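Local coordinates for UPSTREAM OF FLC-like protein (DUF966) (Arabidopsis thaliana, PDB 6RSN) that forms long polymer filaments through its DIX-like domain and interprets polarity cues that can influence the orientation of plant cell division, at residues A[8-13]-A[45-50]; A[27-32]-A[36-41]; A[58-63]-A[67-72]. The protein carries 1 engineered substitution. One frame throughout, in Å; residues are numbered along the deposited sequence.

Contact 1 of 3, residues A[8-13]-A[45-50]; sequences VVYYLS and DLRGNG. With SO4 (sulfate ion), chain B.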
ATOM      1  N   VAL A   8       3.099  -7.129  -3.007  1.00 29.68           N
ATOM      2  CA  VAL A   8       2.121  -6.115  -2.596  1.00 27.89           C
ATOM      3  C   VAL A   8       1.175  -5.845  -3.747  1.00 26.67           C
ATOM      4  O   VAL A   8       1.634  -5.580  -4.863  1.00 28.20           O
ATOM      5  CB  VAL A   8       2.827  -4.834  -2.124  1.00 26.76           C
ATOM      6  CG1 VAL A   8       1.818  -3.748  -1.746  1.00 24.77           C
ATOM      7  CG2 VAL A   8       3.761  -5.122  -0.935  1.00 29.16           C
ATOM      8  N   VAL A   9      -0.142  -5.853  -3.490  1.00 25.63           N
ATOM      9  CA  VAL A   9      -1.122  -5.426  -4.488  1.00 24.57           C
ATOM     10  C   VAL A   9      -1.631  -4.059  -4.037  1.00 22.76           C
ATOM     11  O   VAL A   9      -1.909  -3.891  -2.858  1.00 22.62           O
ATOM     12  CB  VAL A   9      -2.290  -6.428  -4.651  1.00 27.53           C
ATOM     13  CG1 VAL A   9      -3.471  -5.857  -5.450  1.00 26.88           C
ATOM     14  CG2 VAL A   9      -1.833  -7.735  -5.323  1.00 28.18           C
ATOM     15  N   TYR A  10      -1.724  -3.100  -4.976  1.00 21.83           N
ATOM     16  CA  TYR A  10      -2.327  -1.817  -4.583  1.00 22.37           C
ATOM     17  C   TYR A  10      -3.353  -1.350  -5.613  1.00 22.05           C
ATOM     18  O   TYR A  10      -3.208  -1.528  -6.842  1.00 22.01           O
ATOM     19  CB  TYR A  10      -1.266  -0.730  -4.288  1.00 21.49           C
ATOM     20  CG  TYR A  10      -0.436  -0.257  -5.466  1.00 21.06           C
ATOM     21  CD1 TYR A  10       0.743  -0.897  -5.811  1.00 21.00           C
ATOM     22  CD2 TYR A  10      -0.857   0.799  -6.264  1.00 21.08           C
ATOM     23  CE1 TYR A  10       1.512  -0.469  -6.894  1.00 23.51           C
ATOM     24  CE2 TYR A  10      -0.100   1.251  -7.343  1.00 23.48           C
ATOM     25  CZ  TYR A  10       1.064   0.583  -7.687  1.00 22.82           C
ATOM     26  OH  TYR A  10       1.799   1.026  -8.762  1.00 25.10           O
ATOM     27  N   TYR A  11      -4.411  -0.678  -5.119  1.00 23.11           N
ATOM     28  CA  TYR A  11      -5.461  -0.082  -5.932  1.00 23.83           C
ATOM     29  C   TYR A  11      -5.310   1.435  -5.868  1.00 23.10           C
ATOM     30  O   TYR A  11      -5.012   1.979  -4.800  1.00 25.79           O
ATOM     31  CB  TYR A  11      -6.830  -0.374  -5.308  1.00 23.58           C
ATOM     32  CG  TYR A  11      -7.235  -1.819  -5.431  1.00 25.72           C
ATOM     33  CD1 TYR A  11      -6.777  -2.742  -4.500  1.00 25.65           C
ATOM     34  CD2 TYR A  11      -8.059  -2.238  -6.465  1.00 26.27           C
ATOM     35  CE1 TYR A  11      -7.185  -4.062  -4.601  1.00 28.93           C
ATOM     36  CE2 TYR A  11      -8.451  -3.577  -6.591  1.00 30.43           C
ATOM     37  CZ  TYR A  11      -7.999  -4.472  -5.641  1.00 29.58           C
ATOM     38  OH  TYR A  11      -8.316  -5.811  -5.680  1.00 33.12           O
ATOM     39  N   LEU A  12      -5.300   2.100  -7.021  1.00 21.67           N
ATOM     40  CA  LEU A  12      -5.314   3.568  -6.934  1.00 22.05           C
ATOM     41  C   LEU A  12      -6.733   4.040  -7.186  1.00 26.00           C
ATOM     42  O   LEU A  12      -7.406   3.535  -8.089  1.00 25.90           O
ATOM     43  CB  LEU A  12      -4.448   4.187  -8.042  1.00 23.33           C
ATOM     44  CG  LEU A  12      -2.987   3.807  -7.931  1.00 22.47           C
ATOM     45  CD1 LEU A  12      -2.191   4.508  -9.054  1.00 25.25           C
ATOM     46  CD2 LEU A  12      -2.449   4.214  -6.535  1.00 23.39           C
ATOM     47  N   SER A  13      -7.152   5.045  -6.418  1.00 23.07           N
ATOM     48  CA  SER A  13      -8.526   5.502  -6.497  1.00 27.80           C
ATOM     49  C   SER A  13      -8.455   6.964  -6.845  1.00 31.21           C
ATOM     50  O   SER A  13      -7.829   7.722  -6.114  1.00 29.29           O
ATOM     51  CB  SER A  13      -9.196   5.291  -5.130  1.00 29.70           C
ATOM     52  OG  SER A  13     -10.501   5.866  -5.148  1.00 35.20           O
ATOM     53  N   ASP A  45      11.256   4.060  -6.680  1.00 23.81           N
ATOM     54  CA  ASP A  45      12.183   3.486  -7.677  1.00 27.67           C
ATOM     55  C   ASP A  45      11.483   3.173  -9.006  1.00 25.43           C
ATOM     56  O   ASP A  45      11.990   3.464 -10.106  1.00 26.94           O
ATOM     57  CB  ASP A  45      12.865   2.246  -7.091  1.00 30.25           C
ATOM     58  CG  ASP A  45      13.929   2.584  -6.055  1.00 38.83           C
ATOM     59  OD1 ASP A  45      14.386   3.772  -5.998  1.00 39.29           O
ATOM     60  OD2 ASP A  45      14.345   1.651  -5.341  1.00 44.28           O
ATOM     61  N   LEU A  46      10.314   2.576  -8.943  1.00 22.78           N
ATOM     62  CA  LEU A  46       9.631   2.162 -10.149  1.00 22.52           C
ATOM     63  C   LEU A  46       8.953   3.295 -10.919  1.00 21.28           C
ATOM     64  O   LEU A  46       9.008   3.335 -12.170  1.00 22.62           O
ATOM     65  CB  LEU A  46       8.568   1.137  -9.801  1.00 23.06           C
ATOM     66  CG  LEU A  46       9.087  -0.149  -9.199  1.00 26.48           C
ATOM     67  CD1 LEU A  46       7.872  -1.038  -8.997  1.00 26.86           C
ATOM     68  CD2 LEU A  46      10.103  -0.821 -10.114  1.00 31.29           C
ATOM     69  N   ARG A  47       8.279   4.168 -10.172  1.00 20.15           N
ATOM     70  CA  ARG A  47       7.343   5.133 -10.749  1.00 20.01           C
ATOM     71  C   ARG A  47       7.825   6.585 -10.620  1.00 18.56           C
ATOM     72  O   ARG A  47       7.108   7.437 -11.145  1.00 20.72           O
ATOM     73  CB  ARG A  47       6.020   5.005  -9.994  1.00 23.02           C
ATOM     74  CG  ARG A  47       5.345   3.652 -10.230  1.00 28.18           C
ATOM     75  CD  ARG A  47       4.768   3.586 -11.632  1.00 35.11           C
ATOM     76  NE  ARG A  47       3.461   3.003 -11.255  1.00 48.09           N
ATOM     77  CZ  ARG A  47       2.217   3.536 -11.266  1.00 44.22           C
ATOM     78  NH1 ARG A  47       1.966   4.744 -11.734  1.00 42.18           N
ATOM     79  NH2 ARG A  47       1.194   2.792 -10.841  1.00 39.13           N
ATOM     80  N   GLY A  48       8.927   6.833  -9.928  1.00 20.40           N
ATOM     81  CA  GLY A  48       9.476   8.174  -9.760  1.00 18.97           C
ATOM     82  C   GLY A  48       9.037   8.725  -8.397  1.00 19.35           C
ATOM     83  O   GLY A  48       7.970   8.375  -7.878  1.00 19.66           O
ATOM     84  N   ASN A  49       9.860   9.647  -7.877  1.00 20.21           N
ATOM     85  CA  ASN A  49       9.516  10.217  -6.575  1.00 22.92           C
ATOM     86  C   ASN A  49       8.199  10.980  -6.567  1.00 22.40           C
ATOM     87  O   ASN A  49       7.575  11.129  -5.509  1.00 23.71           O
ATOM     88  CB  ASN A  49      10.594  11.211  -6.128  1.00 27.91           C
ATOM     89  CG  ASN A  49      11.829  10.483  -5.638  1.00 32.39           C
ATOM     90  OD1 ASN A  49      12.957  10.768  -6.035  1.00 43.05           O
ATOM     91  ND2 ASN A  49      11.625   9.548  -4.750  1.00 32.15           N
ATOM     92  N   GLY A  50       7.789  11.441  -7.734  1.00 21.14           N
ATOM     93  CA  GLY A  50       6.568  12.223  -7.770  1.00 21.66           C
ATOM     94  C   GLY A  50       5.253  11.444  -7.788  1.00 21.81           C
ATOM     95  O   GLY A  50       4.189  12.081  -7.883  1.00 22.74           O
TER
HETATM   96  S   SO4 B 201      -1.365   4.532 -13.185  1.00 67.83           S
HETATM   97  O1  SO4 B 201      -0.999   5.922 -13.056  1.00 74.13           O
HETATM   98  O2  SO4 B 201      -0.509   3.886 -14.138  1.00 70.47           O
HETATM   99  O3  SO4 B 201      -1.223   3.879 -11.908  1.00 78.67           O
HETATM  100  O4  SO4 B 201      -2.728   4.439 -13.634  1.00 76.13           O
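R47, Y10 and L12 make the whole of this contact, a thin bridge between a strand of the main sheet and the C-terminal end of the helix that packs on it. R47 gives up the most surface. Its chain bends at chi2 and chi3, which brings the guanidinium over to the strand, and NH2 donates to the phenol OH of Y10 at 2.8 Å. The bond is bent, 135° at the hydrogen, and OH sits 29° out of the guanidinium plane. NH2 in turn lies at the edge of the Y10 ring, close to its plane. Y10 holds CG between its own backbone N and carbonyl carbon (chi1 66°), with the ring directed at the helix end.

A sulfate, probably from the crystallisation liquor, is a second acceptor for R47: NH2 reaches its O3 at 2.9 Å, while NH1 adds only weak bonds to O3 and O1. L12 comes in with CD1, 4.2 Å from R47 NH2. A phenylalanine in place of Y10 would probably leave R47 NH2 without its phenol acceptor, the guanidinium then tied here to the sulfate alone and freer to turn. R14 is also hydrogen-bonded to the sulfate. Y10 also packs on L43 of helix 36-47 and L88 of strand 86-92, and its ring meets H22 of strand 22-27, the neighbour of strand 5-13 in the sheet.

Contact 2 of 3, residues A[27-32]-A[36-41]; sequences PLSSHN and LKDVIN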
ATOM      1  N   PRO A  27      11.134  -4.941  -1.535  1.00 36.28           N
ATOM      2  CA  PRO A  27      12.212  -5.331  -0.615  1.00 40.39           C
ATOM      3  C   PRO A  27      11.939  -4.868   0.819  1.00 41.06           C
ATOM      4  O   PRO A  27      11.594  -3.701   1.042  1.00 40.65           O
ATOM      5  CB  PRO A  27      13.493  -4.710  -1.214  1.00 40.15           C
ATOM      6  CG  PRO A  27      13.111  -4.404  -2.663  1.00 36.92           C
ATOM      7  CD  PRO A  27      11.621  -4.078  -2.635  1.00 36.37           C
ATOM      8  N   LEU A  28      12.078  -5.802   1.764  1.00 47.73           N
ATOM      9  CA  LEU A  28      11.914  -5.600   3.202  1.00 50.74           C
ATOM     10  C   LEU A  28      13.177  -5.005   3.821  1.00 53.95           C
ATOM     11  O   LEU A  28      14.301  -5.360   3.461  1.00 59.11           O
ATOM     12  CB  LEU A  28      11.646  -6.952   3.860  1.00 53.93           C
ATOM     13  CG  LEU A  28      10.182  -7.361   3.929  1.00 55.45           C
ATOM     14  CD1 LEU A  28       9.947  -8.367   5.041  1.00 60.70           C
ATOM     15  CD2 LEU A  28       9.305  -6.139   4.113  1.00 53.28           C
ATOM     16  N   SER A  29      12.967  -4.092   4.769  1.00 53.35           N
ATOM     17  CA  SER A  29      14.033  -3.493   5.548  1.00 55.73           C
ATOM     18  C   SER A  29      14.240  -4.303   6.831  1.00 59.16           C
ATOM     19  O   SER A  29      15.383  -4.522   7.239  1.00 59.64           O
ATOM     20  CB  SER A  29      13.742  -2.025   5.821  1.00 54.87           C
ATOM     21  OG  SER A  29      12.413  -1.836   6.309  1.00 59.50           O
ATOM     22  N   SER A  30      13.127  -4.770   7.437  1.00 57.66           N
ATOM     23  CA  SER A  30      13.159  -5.677   8.584  1.00 59.29           C
ATOM     24  C   SER A  30      12.496  -7.007   8.244  1.00 58.95           C
ATOM     25  O   SER A  30      11.488  -7.060   7.548  1.00 60.97           O
ATOM     26  CB  SER A  30      12.458  -5.095   9.783  1.00 60.88           C
ATOM     27  OG  SER A  30      12.018  -6.163  10.625  1.00 64.54           O
ATOM     28  N   HIS A  31      12.978  -8.084   8.863  1.00 64.89           N
ATOM     29  CA  HIS A  31      12.551  -9.382   8.375  1.00 65.19           C
ATOM     30  C   HIS A  31      11.294  -9.894   9.088  1.00 64.41           C
ATOM     31  O   HIS A  31      10.898 -11.037   8.885  1.00 68.61           O
ATOM     32  CB  HIS A  31      13.764 -10.316   8.167  1.00 72.01           C
ATOM     33  CG  HIS A  31      14.663  -9.833   7.069  1.00 73.90           C
ATOM     34  ND1 HIS A  31      14.339  -8.734   6.261  1.00 70.22           N
ATOM     35  CD2 HIS A  31      15.847 -10.303   6.607  1.00 75.47           C
ATOM     36  CE1 HIS A  31      15.301  -8.541   5.376  1.00 69.97           C
ATOM     37  NE2 HIS A  31      16.238  -9.492   5.569  1.00 73.52           N
ATOM     38  N   ASN A  32      10.598  -9.047   9.858  1.00 56.15           N
ATOM     39  CA  ASN A  32       9.371  -9.552  10.450  1.00 54.96           C
ATOM     40  C   ASN A  32       8.169  -8.698  10.099  1.00 52.12           C
ATOM     41  O   ASN A  32       7.121  -8.844  10.765  1.00 49.27           O
ATOM     42  CB  ASN A  32       9.368  -9.412  11.963  1.00 56.49           C
ATOM     43  CG  ASN A  32      10.649  -9.947  12.528  1.00 60.54           C
ATOM     44  OD1 ASN A  32      11.348  -9.221  13.220  1.00 65.79           O
ATOM     45  ND2 ASN A  32      10.980 -11.188  12.170  1.00 59.76           N
ATOM     46  N   LEU A  36       5.201   1.175   5.692  1.00 26.77           N
ATOM     47  CA  LEU A  36       4.742   1.906   4.515  1.00 27.42           C
ATOM     48  C   LEU A  36       5.937   2.505   3.759  1.00 28.64           C
ATOM     49  O   LEU A  36       5.965   2.530   2.518  1.00 25.55           O
ATOM     50  CB  LEU A  36       3.678   2.964   4.879  1.00 26.00           C
ATOM     51  CG  LEU A  36       3.297   3.854   3.679  1.00 25.36           C
ATOM     52  CD1 LEU A  36       2.529   3.052   2.591  1.00 24.90           C
ATOM     53  CD2 LEU A  36       2.336   5.004   4.081  1.00 27.89           C
ATOM     54  N   LYS A  37       6.946   2.957   4.523  1.00 28.01           N
ATOM     55  CA  LYS A  37       8.121   3.534   3.902  1.00 28.45           C
ATOM     56  C   LYS A  37       8.783   2.519   2.951  1.00 27.89           C
ATOM     57  O   LYS A  37       9.341   2.936   1.954  1.00 28.01           O
ATOM     58  CB  LYS A  37       9.116   4.049   4.956  1.00 31.96           C
ATOM     59  CG  LYS A  37       9.672   2.978   5.859  1.00 40.25           C
ATOM     60  CD  LYS A  37      10.639   3.491   6.950  1.00 45.29           C
ATOM     61  CE  LYS A  37      11.621   2.401   7.328  1.00 52.86           C
ATOM     62  NZ  LYS A  37      11.100   1.465   8.361  1.00 55.28           N
ATOM     63  N   ASP A  38       8.739   1.200   3.227  1.00 29.68           N
ATOM     64  CA  ASP A  38       9.336   0.199   2.330  1.00 30.93           C
ATOM     65  C   ASP A  38       8.623   0.206   0.960  1.00 28.66           C
ATOM     66  O   ASP A  38       9.276   0.156  -0.101  1.00 26.52           O
ATOM     67  CB  ASP A  38       9.286  -1.203   2.918  1.00 33.40           C
ATOM     68  CG  ASP A  38      10.071  -1.300   4.221  1.00 37.34           C
ATOM     69  OD1 ASP A  38      11.151  -0.732   4.267  1.00 40.91           O
ATOM     70  OD2 ASP A  38       9.593  -1.931   5.171  1.00 38.76           O
ATOM     71  N   VAL A  39       7.269   0.247   0.996  1.00 26.86           N
ATOM     72  CA  VAL A  39       6.393   0.317  -0.178  1.00 25.07           C
ATOM     73  C   VAL A  39       6.649   1.602  -0.945  1.00 23.80           C
ATOM     74  O   VAL A  39       6.868   1.574  -2.168  1.00 24.34           O
ATOM     75  CB  VAL A  39       4.915   0.213   0.201  1.00 25.60           C
ATOM     76  CG1 VAL A  39       4.041   0.372  -1.069  1.00 25.60           C
ATOM     77  CG2 VAL A  39       4.660  -1.094   0.974  1.00 26.22           C
ATOM     78  N   ILE A  40       6.727   2.723  -0.219  1.00 22.84           N
ATOM     79  CA  ILE A  40       6.943   4.006  -0.872  1.00 24.22           C
ATOM     80  C   ILE A  40       8.334   4.053  -1.524  1.00 24.61           C
ATOM     81  O   ILE A  40       8.503   4.528  -2.650  1.00 24.88           O
ATOM     82  CB  ILE A  40       6.755   5.160   0.128  1.00 25.26           C
ATOM     83  CG1 ILE A  40       5.345   5.184   0.734  1.00 28.73           C
ATOM     84  CG2 ILE A  40       7.118   6.478  -0.532  1.00 28.09           C
ATOM     85  CD1 ILE A  40       4.245   5.264  -0.229  1.00 31.31           C
ATOM     86  N   ASN A  41       9.353   3.514  -0.828  1.00 25.41           N
ATOM     87  CA  ASN A  41      10.672   3.447  -1.467  1.00 26.87           C
ATOM     88  C   ASN A  41      10.668   2.669  -2.784  1.00 25.78           C
ATOM     89  O   ASN A  41      11.334   3.046  -3.778  1.00 26.63           O
ATOM     90  CB  ASN A  41      11.706   2.831  -0.511  1.00 32.14           C
ATOM     91  CG  ASN A  41      12.041   3.790   0.607  1.00 36.79           C
ATOM     92  OD1 ASN A  41      11.935   5.005   0.435  1.00 41.50           O
ATOM     93  ND2 ASN A  41      12.446   3.278   1.761  1.00 39.81           N
TER
HETATM   94  O   HOH W   1      11.330  -1.459  -0.452  1.00 34.61           O
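S29 and D38 supply the one direct hydrogen bond between the loop 27-32 and the first turns of the helix that starts at L36. S29 OG donates to D38 OD1 at 2.6 Å, meeting it on the syn side and 18° out of the carboxylate plane. The serine hydroxyl stands between its backbone N and carbonyl carbon (chi1 48°), and this turns it onto the acid. The other carboxylate oxygen, OD2, accepts from the backbone N of Y35, just ahead of the helix, so both oxygens of D38 are engaged. The backbone N of S29, by contrast, is buried here without a partner.

A water makes the second polar link, donating to P27 O at 2.7 Å and to D38 O at 2.6 Å; it ties the end of strand 22-27 to the helix backbone.

The remaining touches are looser. P27 O rests 3.9 Å from D38 CB, and L28 brings CD2 to 4.3 Å from D38 OD2. K37, whose chain bends at chi4, carries NZ to 4.1 Å from S29 OG, too long for a bond.

The chemistry is thus polar and centred on one buried acid. Its two hydrogen bonds, with the K37 ammonium nearby, would probably steady D38 as a carboxylate.

Contact 3 of 3, residues A[58-63]-A[67-72]; sequences SSKRTY and FVWYAL. Engineered in segment 67-72: A71 (natural residue Asp).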
ATOM      1  N   SER A  58      -3.587   3.442   2.503  0.50 18.78           N
ATOM      2  CA  SER A  58      -4.315   2.665   3.500  0.50 18.82           C
ATOM      3  C   SER A  58      -3.951   1.198   3.258  0.50 20.35           C
ATOM      4  O   SER A  58      -3.439   0.825   2.187  0.50 20.22           O
ATOM      5  CB  SER A  58      -5.809   2.884   3.371  0.50 18.29           C
ATOM      6  OG  SER A  58      -6.201   4.242   3.684  0.50 17.49           O
ATOM      7  N   SER A  59      -4.172   0.356   4.271  1.00 20.71           N
ATOM      8  CA  SER A  59      -4.043  -1.073   4.036  1.00 22.64           C
ATOM      9  C   SER A  59      -5.359  -1.740   4.412  1.00 25.88           C
ATOM     10  O   SER A  59      -6.087  -1.300   5.304  1.00 23.50           O
ATOM     11  CB  SER A  59      -2.864  -1.671   4.800  1.00 25.72           C
ATOM     12  OG  SER A  59      -3.113  -1.557   6.204  1.00 28.51           O
ATOM     13  N   LYS A  60      -5.686  -2.788   3.660  1.00 24.63           N
ATOM     14  CA  LYS A  60      -6.917  -3.518   3.955  1.00 27.70           C
ATOM     15  C   LYS A  60      -6.742  -4.324   5.249  1.00 27.59           C
ATOM     16  O   LYS A  60      -5.764  -5.047   5.492  1.00 30.29           O
ATOM     17  CB  LYS A  60      -7.172  -4.430   2.753  1.00 27.91           C
ATOM     18  CG  LYS A  60      -8.552  -5.065   2.697  1.00 32.08           C
ATOM     19  CD  LYS A  60      -8.571  -6.058   1.536  1.00 32.69           C
ATOM     20  CE  LYS A  60      -9.964  -6.566   1.284  1.00 35.26           C
ATOM     21  NZ  LYS A  60      -9.975  -7.750   0.382  1.00 39.00           N
ATOM     22  N   ARG A  61      -7.765  -4.259   6.109  1.00 28.28           N
ATOM     23  CA  ARG A  61      -7.685  -4.923   7.401  1.00 31.33           C
ATOM     24  C   ARG A  61      -9.064  -5.490   7.778  1.00 31.47           C
ATOM     25  O   ARG A  61     -10.068  -4.891   7.464  1.00 31.94           O
ATOM     26  CB  ARG A  61      -7.236  -3.834   8.384  1.00 34.45           C
ATOM     27  CG  ARG A  61      -7.409  -4.216   9.841  1.00 41.04           C
ATOM     28  CD  ARG A  61      -6.046  -4.783  10.230  1.00 46.47           C
ATOM     29  NE  ARG A  61      -5.058  -3.695  10.139  1.00 49.54           N
ATOM     30  CZ  ARG A  61      -4.707  -2.924  11.175  1.00 46.99           C
ATOM     31  NH1 ARG A  61      -5.246  -3.138  12.363  1.00 48.96           N
ATOM     32  NH2 ARG A  61      -3.779  -1.995  11.034  1.00 44.15           N
ATOM     33  N   THR A  62      -9.151  -6.626   8.493  1.00 31.43           N
ATOM     34  CA  THR A  62     -10.469  -7.163   8.875  1.00 34.27           C
ATOM     35  C   THR A  62     -11.215  -6.205   9.809  1.00 34.72           C
ATOM     36  O   THR A  62     -10.597  -5.540  10.656  1.00 35.84           O
ATOM     37  CB  THR A  62     -10.404  -8.599   9.423  1.00 39.63           C
ATOM     38  OG1 THR A  62      -9.852  -8.477  10.728  1.00 43.47           O
ATOM     39  CG2 THR A  62      -9.551  -9.515   8.596  1.00 38.57           C
ATOM     40  N   TYR A  63     -12.548  -6.142   9.644  1.00 35.37           N
ATOM     41  CA  TYR A  63     -13.405  -5.259  10.426  1.00 36.74           C
ATOM     42  C   TYR A  63     -14.842  -5.787  10.354  1.00 39.68           C
ATOM     43  O   TYR A  63     -15.411  -5.843   9.259  1.00 40.94           O
ATOM     44  CB  TYR A  63     -13.291  -3.832   9.853  1.00 35.91           C
ATOM     45  CG  TYR A  63     -14.252  -2.830  10.438  1.00 35.47           C
ATOM     46  CD1 TYR A  63     -14.111  -2.356  11.731  1.00 36.18           C
ATOM     47  CD2 TYR A  63     -15.326  -2.363   9.681  1.00 37.35           C
ATOM     48  CE1 TYR A  63     -15.010  -1.457  12.294  1.00 36.53           C
ATOM     49  CE2 TYR A  63     -16.223  -1.450  10.218  1.00 39.14           C
ATOM     50  CZ  TYR A  63     -16.053  -0.984  11.510  1.00 37.49           C
ATOM     51  OH  TYR A  63     -16.932  -0.067  11.993  1.00 40.21           O
ATOM     52  N   PHE A  67     -14.099  -5.737   5.906  1.00 37.82           N
ATOM     53  CA  PHE A  67     -12.774  -5.154   5.847  1.00 35.42           C
ATOM     54  C   PHE A  67     -12.914  -3.651   5.948  1.00 32.13           C
ATOM     55  O   PHE A  67     -14.021  -3.104   5.792  1.00 31.04           O
ATOM     56  CB  PHE A  67     -12.122  -5.481   4.504  1.00 34.79           C
ATOM     57  CG  PHE A  67     -11.973  -6.969   4.358  1.00 38.17           C
ATOM     58  CD1 PHE A  67     -10.946  -7.612   5.034  1.00 39.70           C
ATOM     59  CD2 PHE A  67     -12.834  -7.690   3.539  1.00 38.42           C
ATOM     60  CE1 PHE A  67     -10.771  -8.983   4.885  1.00 43.54           C
ATOM     61  CE2 PHE A  67     -12.698  -9.070   3.440  1.00 43.44           C
ATOM     62  CZ  PHE A  67     -11.661  -9.706   4.108  1.00 45.21           C
ATOM     63  N   VAL A  68     -11.789  -3.008   6.262  1.00 31.49           N
ATOM     64  CA  VAL A  68     -11.775  -1.557   6.366  1.00 27.52           C
ATOM     65  C   VAL A  68     -10.413  -1.172   5.785  1.00 27.54           C
ATOM     66  O   VAL A  68      -9.470  -1.958   5.761  1.00 26.25           O
ATOM     67  CB  VAL A  68     -11.929  -1.092   7.839  1.00 28.62           C
ATOM     68  CG1 VAL A  68     -10.756  -1.622   8.694  1.00 28.98           C
ATOM     69  CG2 VAL A  68     -12.024   0.426   7.976  1.00 29.54           C
ATOM     70  N   TRP A  69     -10.373  -0.015   5.147  1.00 23.52           N
ATOM     71  CA  TRP A  69      -9.104   0.585   4.714  1.00 23.03           C
ATOM     72  C   TRP A  69      -8.511   1.402   5.847  1.00 22.33           C
ATOM     73  O   TRP A  69      -9.039   2.465   6.221  1.00 23.42           O
ATOM     74  CB  TRP A  69      -9.356   1.509   3.497  1.00 22.14           C
ATOM     75  CG  TRP A  69      -9.764   0.766   2.265  1.00 21.92           C
ATOM     76  CD1 TRP A  69     -10.935   0.867   1.577  1.00 25.55           C
ATOM     77  CD2 TRP A  69      -8.940  -0.119   1.506  1.00 23.26           C
ATOM     78  NE1 TRP A  69     -10.937   0.064   0.458  1.00 27.51           N
ATOM     79  CE2 TRP A  69      -9.717  -0.573   0.402  1.00 24.21           C
ATOM     80  CE3 TRP A  69      -7.642  -0.596   1.655  1.00 23.92           C
ATOM     81  CZ2 TRP A  69      -9.194  -1.436  -0.561  1.00 27.22           C
ATOM     82  CZ3 TRP A  69      -7.153  -1.513   0.739  1.00 23.92           C
ATOM     83  CH2 TRP A  69      -7.912  -1.898  -0.370  1.00 26.33           C
ATOM     84  N   TYR A  70      -7.415   0.873   6.417  1.00 22.40           N
ATOM     85  CA  TYR A  70      -6.834   1.469   7.597  1.00 24.97           C
ATOM     86  C   TYR A  70      -5.754   2.460   7.175  1.00 22.47           C
ATOM     87  O   TYR A  70      -4.810   2.100   6.523  1.00 24.10           O
ATOM     88  CB  TYR A  70      -6.131   0.339   8.368  1.00 30.64           C
ATOM     89  CG  TYR A  70      -5.902   0.695   9.800  1.00 35.18           C
ATOM     90  CD1 TYR A  70      -4.749   1.364  10.200  1.00 40.00           C
ATOM     91  CD2 TYR A  70      -6.825   0.317  10.752  1.00 40.29           C
ATOM     92  CE1 TYR A  70      -4.526   1.657  11.541  1.00 39.63           C
ATOM     93  CE2 TYR A  70      -6.616   0.583  12.098  1.00 44.45           C
ATOM     94  CZ  TYR A  70      -5.475   1.281  12.481  1.00 45.10           C
ATOM     95  OH  TYR A  70      -5.318   1.536  13.813  1.00 48.46           O
ATOM     96  N   ALA A  71      -5.891   3.747   7.536  1.00 23.64           N
ATOM     97  CA  ALA A  71      -5.004   4.811   7.109  1.00 23.23           C
ATOM     98  C   ALA A  71      -3.607   4.591   7.682  1.00 24.51           C
ATOM     99  O   ALA A  71      -3.437   4.217   8.880  1.00 28.14           O
ATOM    100  CB  ALA A  71      -5.599   6.112   7.657  1.00 28.42           C
ATOM    101  N   LEU A  72      -2.612   4.733   6.816  1.00 24.10           N
ATOM    102  CA  LEU A  72      -1.199   4.603   7.171  1.00 24.06           C
ATOM    103  C   LEU A  72      -0.374   5.902   7.059  1.00 26.36           C
ATOM    104  O   LEU A  72      -0.576   6.668   6.136  1.00 24.91           O
ATOM    105  CB  LEU A  72      -0.580   3.625   6.165  1.00 23.32           C
ATOM    106  CG  LEU A  72      -1.199   2.225   6.050  1.00 25.33           C
ATOM    107  CD1 LEU A  72      -0.705   1.519   4.788  1.00 25.02           C
ATOM    108  CD2 LEU A  72      -0.806   1.365   7.267  1.00 28.53           C
TER
HETATM  109  O   HOH W   2      -8.212   5.178   5.461  1.00 30.76           O
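F67 stands near the start of the second arm of an antiparallel beta hairpin, strands 55-63 and 66-71, in this ubiquitin-like DIX-like domain, strand 66-71 being the outermost one of its sheet within this chain. Its ring takes the end of K60 over one face: NZ stands 4.3 Å from the ring centroid in a cation-pi contact, and CE makes a CH-pi contact beside it. K60 gets there with CG anti to the backbone N (chi1 -167°) and the rest of its chain extended. T62 adds CG2 near F67 CE1.

V68 is paired with R61 through two backbone bonds, N to O and O to N, and CG1 packs on Y63 CB at 3.6 Å. On the face bearing K60 and S58, W69 brings the CE3-CZ3 side of its indole obliquely onto K60, CZ3 lying 3.5 Å from K60 CB. Its CB meets S58 CB at 3.8 Å, while the indole also packs on V87 and has a cation-pi contact with K89.

Y70 faces the other way, with S59 and R61, and its backbone forms the second bonded pair, with S59. R61, its chain bent at chi2 and chi3, lays its guanidinium flat on the Y70 ring, planes 20° apart and NH2 over the ring centre, a stack that is also cation-pi.

A71, engineered in place of aspartate, meets S58 OG through CA at 3.7 Å rather than through its methyl. L72 brings CD1 against the backbone of the first strand, 3.6 Å from S58 C, and CD2 near S59 OG. Across this end a water joins the two strands, 2.8 Å from S58 OG and donating to W69 O at 2.9 Å.

Overall arrangement
Contact 1 is largely buried, whereas contacts 2 and 3 lie at the surface. Contacts 1 and 2 share helix 36-47, held at its C-terminal end by one and at its first turns by the other, with centres about 14 Å apart. Contacts 1 and 3 both reach the main sheet but lie on opposite sides of the chain's centre. Contact 3 buries by far the most area, through a backbone ladder and cations over aromatic rings; the first two rely on a few polar side-chain bonds, with a water between backbones in contact 2 and a sulfate, probably from the crystallisation liquor, beside contact 1. Contacts 2 and 3 meet where L36 CD2 packs on L72 CB at 3.8 Å, joining helix to hairpin.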